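Local coordinates for conserved hypothetical protein (Streptococcus pneumoniae, PDB 2GK4) that is of unknown function but probably takes part in coenzyme A biosynthesis, like the phosphopantothenoylcysteine synthetase (CoaB) part of related flavoproteins, at residues K5-S10 with Q83-L88; T69-L74 with K139-I144; Y101-E106 with H123-S128; T154-G159 with Q183-I188; V164-D169 with A189-Q194. One frame throughout, in Å; residues are numbered along the deposited sequence.

Contact 1 (K5-S10 with Q83-L88)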
# COMPACT_ATOMS: atom_id res chain seq x y z
N LYS A 5 22.08 18.06 -15.11
CA LYS A 5 21.50 17.55 -13.88
C LYS A 5 20.34 16.66 -14.30
O LYS A 5 19.58 17.01 -15.22
CB LYS A 5 20.96 18.71 -13.05
CG LYS A 5 22.03 19.67 -12.50
CD LYS A 5 21.36 20.73 -11.64
CE LYS A 5 22.36 21.73 -11.07
NZ LYS A 5 21.65 22.75 -10.24
N ILE A 6 20.23 15.50 -13.65
CA ILE A 6 19.25 14.50 -14.05
C ILE A 6 18.15 14.34 -13.00
O ILE A 6 18.44 14.10 -11.83
CB ILE A 6 19.92 13.11 -14.27
CG1 ILE A 6 21.28 13.24 -14.97
CG2 ILE A 6 18.96 12.16 -15.00
CD1 ILE A 6 21.23 13.61 -16.41
N LEU A 7 16.89 14.44 -13.43
CA LEU A 7 15.75 14.18 -12.58
C LEU A 7 15.25 12.78 -12.88
O LEU A 7 15.08 12.39 -14.04
CB LEU A 7 14.65 15.23 -12.87
CG LEU A 7 13.37 15.27 -12.02
CD1 LEU A 7 13.68 15.57 -10.53
CD2 LEU A 7 12.47 16.35 -12.61
N VAL A 8 15.06 11.98 -11.84
CA VAL A 8 14.64 10.61 -12.01
C VAL A 8 13.43 10.37 -11.15
O VAL A 8 13.35 10.89 -10.01
CB VAL A 8 15.80 9.59 -11.64
CG1 VAL A 8 15.31 8.15 -11.80
CG2 VAL A 8 17.10 9.84 -12.46
N THR A 9 12.46 9.60 -11.66
CA THR A 9 11.38 9.15 -10.80
C THR A 9 11.39 7.63 -10.71
O THR A 9 11.75 6.92 -11.68
CB THR A 9 9.95 9.61 -11.25
OG1 THR A 9 9.56 8.89 -12.43
CG2 THR A 9 9.90 11.15 -11.55
N SER A 10 11.02 7.12 -9.54
CA SER A 10 10.85 5.68 -9.41
C SER A 10 9.80 5.31 -8.37
O SER A 10 9.40 6.13 -7.53
CB SER A 10 12.19 5.02 -9.02
OG SER A 10 12.44 5.23 -7.64
N GLN A 83 11.94 22.55 -14.61
CA GLN A 83 12.66 23.70 -15.18
C GLN A 83 14.15 23.69 -14.82
O GLN A 83 14.97 24.35 -15.48
CB GLN A 83 12.02 25.00 -14.69
CG GLN A 83 12.13 25.19 -13.16
CD GLN A 83 11.29 26.31 -12.60
OE1 GLN A 83 11.11 27.36 -13.24
NE2 GLN A 83 10.79 26.12 -11.37
N ASP A 84 14.51 22.97 -13.76
CA ASP A 84 15.85 23.01 -13.19
C ASP A 84 16.77 21.87 -13.63
O ASP A 84 17.97 21.88 -13.30
CB ASP A 84 15.77 23.00 -11.67
CG ASP A 84 15.25 24.31 -11.09
OD1 ASP A 84 15.45 25.39 -11.71
OD2 ASP A 84 14.63 24.24 -10.02
N TYR A 85 16.21 20.90 -14.36
CA TYR A 85 16.96 19.69 -14.78
C TYR A 85 17.03 19.62 -16.29
O TYR A 85 16.17 20.17 -16.98
CB TYR A 85 16.34 18.40 -14.15
CG TYR A 85 16.59 18.43 -12.64
CD1 TYR A 85 15.77 19.18 -11.80
CD2 TYR A 85 17.71 17.79 -12.10
CE1 TYR A 85 16.04 19.26 -10.43
CE2 TYR A 85 18.00 17.89 -10.71
CZ TYR A 85 17.16 18.62 -9.90
OH TYR A 85 17.43 18.74 -8.54
N GLN A 86 18.05 18.94 -16.80
CA GLN A 86 18.28 18.84 -18.25
C GLN A 86 17.78 17.51 -18.84
O GLN A 86 17.60 17.35 -20.07
CB GLN A 86 19.75 19.02 -18.55
CG GLN A 86 20.27 20.45 -18.34
CD GLN A 86 20.24 20.87 -16.89
OE1 GLN A 86 20.87 20.24 -16.03
NE2 GLN A 86 19.48 21.92 -16.59
N VAL A 87 17.55 16.54 -17.96
CA VAL A 87 17.02 15.24 -18.35
C VAL A 87 16.02 14.79 -17.31
O VAL A 87 16.24 14.99 -16.11
CB VAL A 87 18.15 14.18 -18.44
CG1 VAL A 87 17.57 12.77 -18.80
CG2 VAL A 87 19.22 14.62 -19.42
N LEU A 88 14.91 14.20 -17.78
CA LEU A 88 13.94 13.51 -16.89
C LEU A 88 13.84 12.03 -17.32
O LEU A 88 13.50 11.73 -18.46
CB LEU A 88 12.55 14.19 -16.93
CG LEU A 88 11.42 13.39 -16.28
CD1 LEU A 88 11.71 13.10 -14.77
CD2 LEU A 88 10.10 14.13 -16.43
O HOH W 1 19.43 23.93 -12.36
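Leu7 and Tyr85 meet side chain to ring where two parallel strands begin to pair: Leu7 CB sits 3.7 Å from Tyr85 CG, and Leu7 CD1 lies over one face of the ring. Lys5 CB approaches the same ring obliquely, 3.5 Å from Tyr85 CD2, while the rest of the lysine runs on extended, and a water bonded to Asp84 O is met weakly by its NZ. Gln86 works differently. Its chain bends at chi2 (66°) and thereby brings the amide oxygen back to the neighbouring backbone, where OE1 accepts from Lys5 N at 2.7 Å in a nearly straight bond lying in the carbonyl plane. The side chain thus extends the backbone pairing by one bond, next to the Gln86 N to Lys5 O bond of 2.9 Å. Further along, Leu7 N donates to Val87 O at 2.8 Å. Ile6 and Val87 lie side by side and point the same way, with Ile6 CD1 3.7 Å from Val87 CB; Leu7 and Leu88 do likewise on the other face, Leu7 CG being 3.9 Å from Leu88 CD1. Met78 of helix 71-81 packs on Leu7 and Leu88, and strand 45-50 flanks strand 5-9 on the side away from strand 87-90.

Contact 2 (T69-L74 with K139-I144); sequences TNTKDL and KKTPKI
A capping box opens helix 71-81, and the first turn of that helix packs against the chain leaving strand 133-140, with Thr71 and Leu74 facing Thr141 and Ile144. Within the box, Asn70 OD1 accepts from Asp73 N at 2.9 Å, nearly along the C=O axis, and Asp73 OD2 accepts from Asn70 N at 3.2 Å, met from above the carboxylate plane. The same oxygen takes Thr69 N on its anti lone pair, so two backbone donors grip one carboxylate atom. Across the contact, in the Thr71 conformer given, the Thr71 and Thr141 side chains cross at about a right angle, and the Thr141 methyl CG2 lies 3.4 Å from Thr71 OG1 and 3.8 Å from Thr71 CG2. Ile144 reaches in with CG1 anti to its carbonyl carbon (chi1 -64°) and its chain extended beyond (chi2 172°), which carries CD1 to 3.9 Å from Leu74 CD2 and 3.6 Å from Thr71 O. Thr141 OG1 is engaged by Ser95 O, and Glu15 accepts from Thr71 N. No hydrogen bond spans the two segments, so methyl groups do the joining, while the polar bonds set the start of the helix and hold Thr141 from outside the interface.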
# COMPACT_ATOMS: atom_id res chain seq x y z
N THR A 69 3.90 10.79 -2.04
CA THR A 69 2.89 9.79 -1.71
C THR A 69 1.99 9.53 -2.92
O THR A 69 1.98 8.41 -3.44
CB THR A 69 2.06 10.20 -0.47
OG1 THR A 69 2.94 10.31 0.65
CG2 THR A 69 1.01 9.11 -0.16
N ASN A 70 1.29 10.56 -3.39
CA ASN A 70 0.22 10.37 -4.41
C ASN A 70 0.47 11.15 -5.69
O ASN A 70 1.51 11.83 -5.83
CB ASN A 70 -1.17 10.68 -3.83
CG ASN A 70 -1.34 12.13 -3.39
OD1 ASN A 70 -0.55 13.01 -3.76
ND2 ASN A 70 -2.38 12.39 -2.63
N THR A 71 -0.46 11.06 -6.65
CA THR A 71 -0.24 11.73 -7.95
C THR A 71 -0.23 13.24 -7.81
O THR A 71 0.58 13.92 -8.46
CB THR A 71 -1.23 11.30 -9.04
OG1 THR A 71 -2.58 11.58 -8.61
CG2 THR A 71 -1.05 9.83 -9.39
N LYS A 72 -1.09 13.77 -6.93
CA LYS A 72 -1.05 15.22 -6.68
C LYS A 72 0.37 15.67 -6.27
O LYS A 72 0.86 16.67 -6.78
CB LYS A 72 -2.06 15.64 -5.59
CG LYS A 72 -2.15 17.15 -5.33
CD LYS A 72 -3.28 17.48 -4.33
CE LYS A 72 -4.62 17.85 -5.02
NZ LYS A 72 -5.22 16.77 -5.87
N ASP A 73 1.00 14.92 -5.35
CA ASP A 73 2.39 15.19 -4.91
C ASP A 73 3.33 15.16 -6.12
O ASP A 73 4.22 16.02 -6.23
CB ASP A 73 2.90 14.16 -3.88
CG ASP A 73 2.14 14.17 -2.56
OD1 ASP A 73 1.41 15.14 -2.24
OD2 ASP A 73 2.28 13.14 -1.82
N LEU A 74 3.14 14.18 -7.01
CA LEU A 74 4.03 14.06 -8.18
C LEU A 74 3.87 15.26 -9.11
O LEU A 74 4.85 15.84 -9.59
CB LEU A 74 3.77 12.75 -8.95
CG LEU A 74 4.63 12.65 -10.23
CD1 LEU A 74 6.12 12.59 -9.88
CD2 LEU A 74 4.21 11.46 -11.00
N LYS A 139 -11.88 8.38 -10.15
CA LYS A 139 -11.79 9.20 -11.40
C LYS A 139 -10.35 9.22 -11.94
O LYS A 139 -9.41 8.91 -11.20
CB LYS A 139 -12.23 10.64 -11.11
CG LYS A 139 -11.24 11.45 -10.25
CD LYS A 139 -11.74 12.87 -9.94
CE LYS A 139 -10.63 13.71 -9.34
NZ LYS A 139 -11.19 15.07 -8.93
N LYS A 140 -10.17 9.61 -13.21
CA LYS A 140 -8.82 9.82 -13.73
C LYS A 140 -7.98 10.81 -12.93
O LYS A 140 -8.46 11.89 -12.48
CB LYS A 140 -8.87 10.26 -15.19
CG LYS A 140 -9.13 9.14 -16.15
CD LYS A 140 -8.87 9.61 -17.58
CE LYS A 140 -9.44 8.61 -18.58
NZ LYS A 140 -9.68 9.23 -19.92
N THR A 141 -6.70 10.47 -12.78
CA THR A 141 -5.74 11.39 -12.20
C THR A 141 -5.37 12.46 -13.25
O THR A 141 -5.62 12.25 -14.45
CB THR A 141 -4.47 10.64 -11.80
OG1 THR A 141 -4.11 9.76 -12.87
CG2 THR A 141 -4.73 9.83 -10.52
N PRO A 142 -4.77 13.58 -12.80
CA PRO A 142 -4.36 14.66 -13.74
C PRO A 142 -3.26 14.21 -14.69
O PRO A 142 -2.40 13.38 -14.31
CB PRO A 142 -3.75 15.72 -12.82
CG PRO A 142 -3.33 14.95 -11.54
CD PRO A 142 -4.44 13.91 -11.41
N LYS A 143 -3.28 14.73 -15.92
CA LYS A 143 -2.14 14.52 -16.80
C LYS A 143 -0.95 15.20 -16.15
O LYS A 143 -1.10 16.23 -15.46
CB LYS A 143 -2.40 15.03 -18.24
CG LYS A 143 -2.83 16.48 -18.37
CD LYS A 143 -2.87 16.90 -19.85
CE LYS A 143 -1.58 17.63 -20.26
NZ LYS A 143 -1.51 18.03 -21.71
N ILE A 144 0.23 14.59 -16.29
CA ILE A 144 1.46 15.12 -15.71
C ILE A 144 2.57 15.09 -16.74
O ILE A 144 3.12 16.12 -17.11
CB ILE A 144 1.90 14.34 -14.42
CG1 ILE A 144 0.88 14.49 -13.30
CG2 ILE A 144 3.26 14.84 -13.91
CD1 ILE A 144 1.13 13.58 -12.05

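Contact 3 (Y101-E106 with H123-S128); sequences YMTGLE and HQAKIS
The Tyr101 ring comes over to Ala125 from strand 97-104 of the two-stranded antiparallel arm that this strand forms with 133-140. Ala125 CB stands obliquely to the ring, 3.7 Å from Tyr101 CZ, and the Phe117 ring meets Tyr101 with its plane turned by only about 15°. With CG anti to the backbone N (chi1 -174°), the ring reaches across toward the loop 123-128, bringing Tyr101 OH to 3.1 Å from Ala125 CA. That hydroxyl is hydrogen-bonded to Glu107 of the helix that follows, which also receives a weak bond from Lys126 N, so one carboxylate serves both strand and loop.

The methyl of Ala125 points at the strand and fits between ring and backbone: Ala125 CB is 3.2 Å from Met102 O. Two residues on in the loop, Ile127 places its CG2 against the strand backbone, 3.6 Å from Thr103 C, while Met102, present as selenomethionine, packs beyond the contact on Leu136 of the paired strand and on Leu138 of the second subunit. Leu105 likewise meets Leu114 of the second subunit, which places this outlying arm in the dimer interface. A single backbone-to-backbone hydrogen bond joins the two segments. At Gly104, the residue just before helix 105-110, the amide N donates to Lys126 O at 3.2 Å; the bond is bent, and the approach is from above the carbonyl plane, 37° out of it.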
# COMPACT_ATOMS: atom_id res chain seq x y z
N TYR A 101 -15.28 8.20 -4.04
CA TYR A 101 -16.40 7.89 -3.16
C TYR A 101 -16.47 6.40 -2.92
O TYR A 101 -16.41 5.61 -3.86
CB TYR A 101 -17.69 8.37 -3.80
CG TYR A 101 -18.93 8.25 -2.94
CD1 TYR A 101 -19.94 7.36 -3.27
CD2 TYR A 101 -19.10 9.06 -1.81
CE1 TYR A 101 -21.11 7.27 -2.49
CE2 TYR A 101 -20.27 8.98 -1.03
CZ TYR A 101 -21.26 8.07 -1.38
OH TYR A 101 -22.44 7.97 -0.63
N MSE A 102 -16.60 6.02 -1.65
CA MSE A 102 -16.63 4.62 -1.24
C MSE A 102 -17.94 4.38 -0.50
O MSE A 102 -18.28 5.12 0.42
CB MSE A 102 -15.46 4.35 -0.29
CG MSE A 102 -15.54 3.08 0.53
SE MSE A 102 -14.61 1.63 -0.32
CE MSE A 102 -15.81 1.05 -1.27
N THR A 103 -18.69 3.37 -0.92
CA THR A 103 -20.01 3.13 -0.32
C THR A 103 -20.38 1.64 -0.32
O THR A 103 -19.62 0.81 -0.81
CB THR A 103 -21.11 3.99 -1.01
OG1 THR A 103 -22.28 4.05 -0.19
CG2 THR A 103 -21.48 3.44 -2.38
N GLY A 104 -21.55 1.31 0.23
CA GLY A 104 -22.08 -0.07 0.24
C GLY A 104 -22.76 -0.40 -1.08
O GLY A 104 -23.25 0.49 -1.78
N LEU A 105 -22.79 -1.68 -1.43
CA LEU A 105 -23.45 -2.12 -2.68
C LEU A 105 -24.92 -1.68 -2.77
O LEU A 105 -25.40 -1.34 -3.86
CB LEU A 105 -23.35 -3.64 -2.84
CG LEU A 105 -23.85 -4.23 -4.16
CD1 LEU A 105 -23.00 -3.80 -5.34
CD2 LEU A 105 -23.92 -5.77 -4.08
N GLU A 106 -25.62 -1.69 -1.64
CA GLU A 106 -27.04 -1.34 -1.58
C GLU A 106 -27.33 0.09 -2.06
O GLU A 106 -28.24 0.31 -2.85
CB GLU A 106 -27.61 -1.59 -0.18
CG GLU A 106 -26.63 -1.29 0.96
CD GLU A 106 -25.81 -2.51 1.41
OE1 GLU A 106 -26.39 -3.38 2.12
OE2 GLU A 106 -24.60 -2.58 1.09
N HIS A 123 -18.07 11.22 3.57
CA HIS A 123 -18.87 11.43 4.79
C HIS A 123 -20.38 11.34 4.57
O HIS A 123 -21.15 11.30 5.53
CB HIS A 123 -18.50 12.77 5.47
CG HIS A 123 -18.75 13.98 4.62
ND1 HIS A 123 -20.01 14.49 4.39
CD2 HIS A 123 -17.90 14.78 3.94
CE1 HIS A 123 -19.92 15.55 3.61
NE2 HIS A 123 -18.65 15.75 3.32
N GLN A 124 -20.80 11.31 3.30
CA GLN A 124 -22.21 11.15 2.94
C GLN A 124 -22.61 9.67 2.79
O GLN A 124 -23.80 9.34 2.70
CB GLN A 124 -22.51 11.86 1.62
CG GLN A 124 -22.09 13.33 1.55
CD GLN A 124 -22.50 13.99 0.25
OE1 GLN A 124 -21.65 14.39 -0.55
NE2 GLN A 124 -23.81 14.10 0.02
N ALA A 125 -21.61 8.79 2.76
CA ALA A 125 -21.81 7.40 2.35
C ALA A 125 -22.59 6.54 3.34
O ALA A 125 -22.43 6.66 4.55
CB ALA A 125 -20.49 6.76 2.03
N LYS A 126 -23.43 5.67 2.78
CA LYS A 126 -24.12 4.63 3.54
C LYS A 126 -23.29 3.34 3.49
O LYS A 126 -23.43 2.53 2.56
CB LYS A 126 -25.52 4.40 2.96
CG LYS A 126 -26.25 5.69 2.59
CD LYS A 126 -27.68 5.41 2.16
CE LYS A 126 -28.39 6.69 1.80
NZ LYS A 126 -29.85 6.45 1.65
N ILE A 127 -22.41 3.19 4.48
CA ILE A 127 -21.45 2.09 4.59
C ILE A 127 -21.47 1.50 5.99
O ILE A 127 -21.49 2.25 6.97
CB ILE A 127 -19.97 2.55 4.37
CG1 ILE A 127 -19.84 4.07 4.47
CG2 ILE A 127 -19.39 1.99 3.08
CD1 ILE A 127 -18.50 4.55 5.00
N SER A 128 -21.42 0.17 6.08
CA SER A 128 -21.42 -0.55 7.36
C SER A 128 -20.59 -1.83 7.27
O SER A 128 -20.40 -2.38 6.18
CB SER A 128 -22.85 -0.91 7.78
OG SER A 128 -23.76 0.14 7.52

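Contact 4 (T154-G159 with Q183-I188); sequences TIHLIG and QADLII
His156 begins the contact, its ring edge turned toward the carboxylate of Asp185, with ND1 4.1 Å from OD2 in the Asp185 conformer given and the two planes 77° apart; Tyr230 stacks on the imidazole. At Leu157 the pairing becomes firm. Leu157 N gives a nearly straight bond to Asp185 OD1 of that conformer at 2.9 Å, arriving from above the carboxylate plane, and Leu157 O takes back Asp185 N at 2.8 Å. In this conformer the aspartate meets the leucine with both its backbone and its side chain. The Leu157 side chain turns to Ala184, CG to CB 3.9 Å. Ile158 follows on the other face, where its side chain slants across that of Leu186, CG2 3.9 Å from Leu186 CD2, and also nears Ile188 CD1; Leu223 of helix 216-228 packs on all three residues. Gly159 ends the walk with two backbone bonds, its N to Leu186 O at 2.9 Å and its O from Ile188 N at 2.8 Å. Ile187 CD1 lies against the glycine, 3.7 Å from Gly159 CA. Parallel strands 156-163 and 186-191, joined through helix 168-182, whose Schellman motif at Gln183 turns the chain into the second strand, form a beta-alpha-beta crossover of the kind found in Rossmann-like folds.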
# COMPACT_ATOMS: atom_id res chain seq x y z
N THR A 154 13.10 22.38 -23.42
CA THR A 154 14.38 21.82 -23.85
C THR A 154 14.84 20.60 -23.04
O THR A 154 15.90 20.04 -23.31
CB THR A 154 15.52 22.86 -23.80
OG1 THR A 154 15.62 23.40 -22.49
CG2 THR A 154 15.29 24.01 -24.82
N ILE A 155 14.07 20.19 -22.05
CA ILE A 155 14.46 19.00 -21.27
C ILE A 155 14.44 17.74 -22.15
O ILE A 155 13.62 17.62 -23.07
CB ILE A 155 13.58 18.84 -19.99
CG1 ILE A 155 14.31 17.98 -18.95
CG2 ILE A 155 12.17 18.32 -20.34
CD1 ILE A 155 13.55 17.82 -17.64
N HIS A 156 15.36 16.81 -21.91
CA HIS A 156 15.32 15.53 -22.60
C HIS A 156 14.43 14.59 -21.80
O HIS A 156 14.76 14.26 -20.66
CB HIS A 156 16.74 14.98 -22.73
CG HIS A 156 17.63 15.84 -23.57
ND1 HIS A 156 17.38 16.08 -24.90
CD2 HIS A 156 18.73 16.57 -23.26
CE1 HIS A 156 18.30 16.90 -25.38
NE2 HIS A 156 19.13 17.21 -24.40
N LEU A 157 13.28 14.21 -22.37
CA LEU A 157 12.28 13.42 -21.66
C LEU A 157 12.37 11.95 -22.03
O LEU A 157 12.16 11.57 -23.19
CB LEU A 157 10.88 13.92 -21.95
CG LEU A 157 9.68 13.13 -21.46
CD1 LEU A 157 9.78 12.88 -19.93
CD2 LEU A 157 8.40 13.95 -21.83
N ILE A 158 12.60 11.13 -21.02
CA ILE A 158 12.68 9.70 -21.22
C ILE A 158 11.60 9.06 -20.38
O ILE A 158 11.52 9.28 -19.15
CB ILE A 158 14.07 9.13 -20.84
CG1 ILE A 158 15.13 9.73 -21.77
CG2 ILE A 158 14.01 7.60 -20.93
CD1 ILE A 158 16.52 9.84 -21.18
N GLY A 159 10.73 8.32 -21.04
CA GLY A 159 9.67 7.60 -20.31
C GLY A 159 9.77 6.10 -20.49
O GLY A 159 10.67 5.61 -21.20
N GLN A 183 5.68 14.30 -26.29
CA GLN A 183 6.89 14.88 -26.87
C GLN A 183 8.13 14.31 -26.20
O GLN A 183 9.13 15.02 -25.97
CB GLN A 183 6.88 16.40 -26.76
CG GLN A 183 5.61 17.04 -27.22
CD GLN A 183 5.63 18.53 -27.01
OE1 GLN A 183 6.51 19.23 -27.52
NE2 GLN A 183 4.66 19.04 -26.25
N ALA A 184 8.06 13.03 -25.86
CA ALA A 184 9.18 12.37 -25.25
C ALA A 184 10.17 12.11 -26.34
O ALA A 184 9.82 12.00 -27.54
CB ALA A 184 8.74 11.04 -24.57
N ASP A 185 11.40 11.98 -25.89
CA ASP A 185 12.54 11.81 -26.73
C ASP A 185 12.78 10.29 -26.96
O ASP A 185 13.14 9.84 -28.05
CB ASP A 185 13.67 12.52 -26.02
CG ASP A 185 13.50 14.07 -26.04
OD1 ASP A 185 12.74 14.72 -25.21
OD2 ASP A 185 14.15 14.63 -26.94
N LEU A 186 12.47 9.52 -25.92
CA LEU A 186 12.77 8.11 -25.85
C LEU A 186 11.74 7.50 -24.93
O LEU A 186 11.45 8.05 -23.87
CB LEU A 186 14.16 7.91 -25.24
CG LEU A 186 14.57 6.49 -24.83
CD1 LEU A 186 14.61 5.58 -26.09
CD2 LEU A 186 15.96 6.52 -24.13
N ILE A 187 11.17 6.36 -25.36
CA ILE A 187 10.34 5.54 -24.48
C ILE A 187 10.96 4.14 -24.39
O ILE A 187 11.16 3.47 -25.42
CB ILE A 187 8.86 5.41 -24.99
CG1 ILE A 187 8.10 6.75 -24.97
CG2 ILE A 187 8.09 4.43 -24.16
CD1 ILE A 187 7.94 7.39 -23.59
N ILE A 188 11.23 3.70 -23.17
CA ILE A 188 11.76 2.37 -22.93
C ILE A 188 10.56 1.44 -22.67
O ILE A 188 9.90 1.52 -21.60
CB ILE A 188 12.79 2.38 -21.81
CG1 ILE A 188 13.97 3.30 -22.20
CG2 ILE A 188 13.28 0.95 -21.45
CD1 ILE A 188 14.92 3.59 -21.08

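Contact 5 (V164-D169 with A189-Q194); sequences VDVTED and ANDLTQ
Hydrogen bonds to one carboxylate dominate where Asp191 faces the chain running from Val164 into helix 168-182. Asp165 N donates to Asp191 OD1 at 2.9 Å, on its syn side though 31° out of the carboxylate plane, and Val166 N reaches Asp191 OD2 at 3.0 Å from above that plane. Val166 CG2 also comes within 3.7 Å of Asp191 OD2. Asp191 thus spans two successive amides, its CG anti to the backbone N (chi1 -175°), which carries the group over to them. Thr193 N binds OD1 as well, at 2.9 Å, closing an Asx turn; it and Asp165 N come from opposite faces of the plane, so OD1 is gripped on both. Two amide donors at OD1 and one at OD2 would probably stabilise the negative charge. This carboxylate ties the end of strand 186-191 to the loop that follows strand 156-163, at the C-terminal ends of the two strands of a beta-alpha-beta unit whose helix is capped by Thr167 OG1 on His170 N. Apolar contacts flank the polar ones. Val164 and Leu192 lie side by side and point the same way, Val164 CG2 being 4.0 Å from Leu192 CB, and both pack on Ser19 of the second subunit. The Thr193 methyl CG2 meets Asp165 CB at 4.0 Å.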
# COMPACT_ATOMS: atom_id res chain seq x y z
N VAL A 164 1.58 -6.07 -20.79
CA VAL A 164 1.58 -7.45 -20.31
C VAL A 164 1.13 -8.40 -21.43
O VAL A 164 -0.01 -8.30 -21.90
CB VAL A 164 0.67 -7.64 -19.05
CG1 VAL A 164 0.91 -9.03 -18.46
CG2 VAL A 164 0.97 -6.57 -17.96
N ASP A 165 2.03 -9.29 -21.85
CA ASP A 165 1.77 -10.37 -22.80
C ASP A 165 1.35 -9.85 -24.18
O ASP A 165 0.25 -10.14 -24.66
CB ASP A 165 0.73 -11.37 -22.26
CG ASP A 165 0.94 -12.79 -22.81
OD1 ASP A 165 1.83 -12.99 -23.66
OD2 ASP A 165 0.19 -13.70 -22.39
N VAL A 166 2.24 -9.06 -24.79
CA VAL A 166 1.97 -8.46 -26.09
C VAL A 166 3.11 -8.79 -27.07
O VAL A 166 4.21 -9.18 -26.65
CB VAL A 166 1.82 -6.92 -25.94
CG1 VAL A 166 0.58 -6.57 -25.06
CG2 VAL A 166 3.10 -6.30 -25.32
N THR A 167 2.89 -8.58 -28.37
CA THR A 167 4.00 -8.75 -29.32
C THR A 167 4.93 -7.55 -29.18
O THR A 167 4.51 -6.46 -28.72
CB THR A 167 3.53 -8.80 -30.78
OG1 THR A 167 2.96 -7.53 -31.13
CG2 THR A 167 2.53 -9.91 -30.97
N GLU A 168 6.18 -7.72 -29.58
CA GLU A 168 7.08 -6.57 -29.58
C GLU A 168 6.67 -5.48 -30.56
O GLU A 168 6.87 -4.33 -30.29
CB GLU A 168 8.54 -7.01 -29.77
CG GLU A 168 9.00 -7.91 -28.63
CD GLU A 168 10.51 -8.10 -28.58
OE1 GLU A 168 11.19 -7.99 -29.63
OE2 GLU A 168 11.00 -8.39 -27.46
N ASP A 169 6.06 -5.84 -31.70
CA ASP A 169 5.60 -4.81 -32.62
C ASP A 169 4.47 -3.97 -31.98
O ASP A 169 4.38 -2.76 -32.21
CB ASP A 169 5.14 -5.43 -33.96
CG ASP A 169 6.33 -5.84 -34.85
OD1 ASP A 169 7.44 -5.31 -34.66
OD2 ASP A 169 6.14 -6.69 -35.76
N ALA A 189 10.27 0.61 -23.65
CA ALA A 189 9.08 -0.24 -23.61
C ALA A 189 9.47 -1.65 -23.14
O ALA A 189 10.54 -2.14 -23.48
CB ALA A 189 8.42 -0.30 -24.99
N ASN A 190 8.61 -2.25 -22.34
CA ASN A 190 8.88 -3.60 -21.84
C ASN A 190 7.60 -4.35 -21.52
O ASN A 190 6.54 -3.74 -21.35
CB ASN A 190 9.88 -3.57 -20.68
CG ASN A 190 9.42 -2.74 -19.44
OD1 ASN A 190 9.82 -3.07 -18.33
ND2 ASN A 190 8.66 -1.67 -19.63
N ASP A 191 7.73 -5.68 -21.48
CA ASP A 191 6.61 -6.59 -21.31
C ASP A 191 6.88 -7.28 -19.98
O ASP A 191 7.99 -7.80 -19.73
CB ASP A 191 6.58 -7.60 -22.47
CG ASP A 191 5.38 -8.52 -22.46
OD1 ASP A 191 4.84 -8.85 -21.36
OD2 ASP A 191 4.99 -8.96 -23.57
N LEU A 192 5.89 -7.22 -19.09
CA LEU A 192 5.99 -7.83 -17.79
C LEU A 192 6.43 -9.30 -17.87
O LEU A 192 7.14 -9.79 -16.97
CB LEU A 192 4.64 -7.75 -17.07
CG LEU A 192 4.67 -8.19 -15.60
CD1 LEU A 192 5.54 -7.26 -14.75
CD2 LEU A 192 3.24 -8.18 -15.09
N THR A 193 6.01 -9.98 -18.92
CA THR A 193 6.24 -11.42 -19.05
C THR A 193 7.66 -11.70 -19.53
O THR A 193 8.07 -12.85 -19.59
CB THR A 193 5.22 -12.11 -20.01
OG1 THR A 193 5.49 -11.70 -21.36
CG2 THR A 193 3.78 -11.77 -19.64
N GLN A 194 8.44 -10.66 -19.83
CA GLN A 194 9.81 -10.85 -20.29
C GLN A 194 10.82 -10.28 -19.28
O GLN A 194 11.98 -10.01 -19.60
CB GLN A 194 9.99 -10.29 -21.72
CG GLN A 194 9.03 -10.95 -22.73
CD GLN A 194 9.30 -12.44 -23.01
OE1 GLN A 194 8.38 -13.22 -23.31
NE2 GLN A 194 10.56 -12.84 -22.91

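How the contacts relate
Contacts 1 and 4 are seams of the same mixed sheet, their centres 11 Å apart, separated by the pairing of strands 87-90 and 156-163, where probable hydrogen bonds run from Leu88 N to His156 O (2.9 Å) and from Ile158 N to Leu88 O (2.8 Å). Contact 5 lies at the C-terminal end of strand 186-191, contact 4 being at its start, with centres 20 Å apart. Contact 2 lies about 18 Å from contact 1, centre to centre, and joins helix 71-81, which packs on the sheet, to the base of the arm. Contact 3, nested within the loop that contact 2 closes, sits far out on that arm, about 42 Å from contacts 1 and 4 between centres. Contacts 2, 3 and 5 all reach the second subunit.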